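Local coordinates for protein ATP:cob(I)alamin adenosyltransferase (Salmonella enterica subsp. enterica serovar Livingstone, PDB 5CX7) that probably makes adenosylcobalamin, the cofactor of propanediol dehydratase, from cob(I)alamin and ATP, and binds heme in its C-terminal domain, at residues P34-I39 against V58-A63. Sequence-based numbering, arbitrary orientation.
Sequences PVVVSI and VSSELA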
loop_
_atom_site.group_PDB
_atom_site.type_symbol
_atom_site.label_atom_id
_atom_site.label_comp_id
_atom_site.label_asym_id
_atom_site.label_seq_id
_atom_site.Cartn_x
_atom_site.Cartn_y
_atom_site.Cartn_z
ATOM N N PRO E 34 -25.353 -7.902 15.205
ATOM C CA PRO E 34 -24.794 -8.499 14.006
ATOM C C PRO E 34 -23.275 -8.452 13.956
ATOM O O PRO E 34 -22.696 -7.410 14.230
ATOM C CB PRO E 34 -25.388 -7.638 12.879
ATOM C CG PRO E 34 -25.714 -6.337 13.481
ATOM C CD PRO E 34 -25.890 -6.537 14.958
ATOM N N VAL E 35 -22.653 -9.588 13.648
ATOM C CA VAL E 35 -21.203 -9.696 13.605
ATOM C C VAL E 35 -20.713 -10.237 12.284
ATOM O O VAL E 35 -21.467 -10.790 11.482
ATOM C CB VAL E 35 -20.620 -10.524 14.781
ATOM C CG1 VAL E 35 -20.986 -9.886 16.127
ATOM C CG2 VAL E 35 -21.073 -11.991 14.726
ATOM N N VAL E 36 -19.385 -10.100 12.102
ATOM C CA VAL E 36 -18.684 -10.844 11.165
ATOM C C VAL E 36 -17.898 -11.940 11.912
ATOM O O VAL E 36 -17.296 -11.686 12.939
ATOM C CB VAL E 36 -17.661 -9.955 10.347
ATOM C CG1 VAL E 36 -16.803 -10.808 9.401
ATOM C CG2 VAL E 36 -18.365 -8.897 9.577
ATOM N N VAL E 37 -17.915 -13.140 11.337
ATOM C CA VAL E 37 -17.236 -14.353 11.858
ATOM C C VAL E 37 -16.191 -14.747 10.894
ATOM O O VAL E 37 -16.448 -14.786 9.687
ATOM C CB VAL E 37 -18.195 -15.588 11.944
ATOM C CG1 VAL E 37 -17.504 -16.798 12.503
ATOM C CG2 VAL E 37 -19.427 -15.240 12.747
ATOM N N SER E 38 -15.003 -14.991 11.383
ATOM C CA SER E 38 -13.949 -15.367 10.532
ATOM C C SER E 38 -13.164 -16.490 11.161
ATOM O O SER E 38 -12.854 -16.464 12.337
ATOM C CB SER E 38 -12.991 -14.159 10.242
ATOM O OG SER E 38 -11.787 -14.619 9.572
ATOM N N ILE E 39 -12.819 -17.450 10.343
ATOM C CA ILE E 39 -11.988 -18.596 10.758
ATOM C C ILE E 39 -10.794 -18.628 9.783
ATOM O O ILE E 39 -10.981 -18.648 8.597
ATOM C CB ILE E 39 -12.729 -19.928 10.722
ATOM C CG1 ILE E 39 -14.005 -19.848 11.589
ATOM C CG2 ILE E 39 -11.847 -21.044 11.234
ATOM C CD1 ILE E 39 -14.945 -21.008 11.429
ATOM N N VAL E 58 -16.516 -1.807 9.678
ATOM C CA VAL E 58 -15.171 -2.099 10.236
ATOM C C VAL E 58 -14.932 -3.572 10.562
ATOM O O VAL E 58 -13.828 -4.072 10.472
ATOM C CB VAL E 58 -14.752 -1.254 11.430
ATOM C CG1 VAL E 58 -14.668 0.219 11.058
ATOM C CG2 VAL E 58 -15.649 -1.497 12.659
ATOM N N SER E 59 -16.012 -4.254 11.002
ATOM C CA SER E 59 -15.908 -5.670 11.359
ATOM C C SER E 59 -15.522 -6.618 10.231
ATOM O O SER E 59 -14.897 -7.656 10.482
ATOM C CB SER E 59 -17.275 -6.122 11.970
ATOM O OG SER E 59 -17.474 -5.289 13.097
ATOM N N SER E 60 -15.786 -6.225 8.987
ATOM C CA SER E 60 -15.262 -6.936 7.785
ATOM C C SER E 60 -13.735 -7.051 7.751
ATOM O O SER E 60 -13.194 -8.005 7.200
ATOM C CB SER E 60 -15.787 -6.333 6.473
ATOM O OG SER E 60 -17.202 -6.513 6.444
ATOM N N GLU E 61 -13.067 -6.081 8.334
ATOM C CA GLU E 61 -11.577 -6.070 8.402
ATOM C C GLU E 61 -11.115 -6.581 9.747
ATOM O O GLU E 61 -10.208 -7.392 9.800
ATOM C CB GLU E 61 -11.092 -4.627 8.124
ATOM C CG GLU E 61 -9.587 -4.461 8.163
ATOM C CD GLU E 61 -9.092 -3.187 7.507
ATOM O OE1 GLU E 61 -9.902 -2.417 6.904
ATOM O OE2 GLU E 61 -7.860 -2.888 7.640
ATOM N N LEU E 62 -11.804 -6.161 10.828
ATOM C CA LEU E 62 -11.365 -6.561 12.160
ATOM C C LEU E 62 -11.536 -8.056 12.486
ATOM O O LEU E 62 -10.619 -8.673 13.093
ATOM C CB LEU E 62 -12.088 -5.763 13.282
ATOM C CG LEU E 62 -11.807 -4.293 13.334
ATOM C CD1 LEU E 62 -12.713 -3.620 14.302
ATOM C CD2 LEU E 62 -10.337 -3.954 13.624
ATOM N N ALA E 63 -12.615 -8.673 12.040
ATOM C CA ALA E 63 -12.788 -10.123 12.363
ATOM C C ALA E 63 -11.683 -11.044 11.740
ATOM O O ALA E 63 -11.061 -11.827 12.482
ATOM C CB ALA E 63 -14.192 -10.632 12.050
#
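Val36 sets its branched side chain against the first turn of helix 59-72, where it meets Ser59, Ser60 and Ala63, and the result is a compact example of how a helix face of serine and alanine packs on a strand. With CG1 anti to the backbone N (chi1 175°), the two methyls are shared out along the turn: CG1 lies 3.7 Å from Ala63 CB, whereas CG2 lies against the peptide link between Ser59 and Ser60, 3.8 Å from Ser60 N. The methine carbon, Val36 CB, is 3.6 Å from Ser59 O, an oxygen that already accepts from Ala63 N within the helix. Ala63, one turn on from Ser59, brings its CB to 3.4 Å from Val36 O and also faces Ser38, whose CB rests 3.7 Å from Ala63 C. Strand and helix segments run in roughly the same direction, their axes inclined by 30° and approaching to 7.7 Å, a close spacing made possible by the short side chains of Ser59 and Ala63. Val37 and Ile39 point away to the opposite face, where they touch Ala24, Leu17 and Thr21 of helix 14-31, so the strand lies between two helices, consistent with the GAF clan of this family; the heme sits on helix 14-31, whose His18 is probably its axial ligand. No hydrogen bond spans the two segments; the strand backbone bonds to its sheet neighbours, as Val36 does with Ser123, which implies that the segments meet by close van der Waals packing, while the Ser59 hydroxyl, bonded to Ser123 OG, ties the helix to strand 115-123.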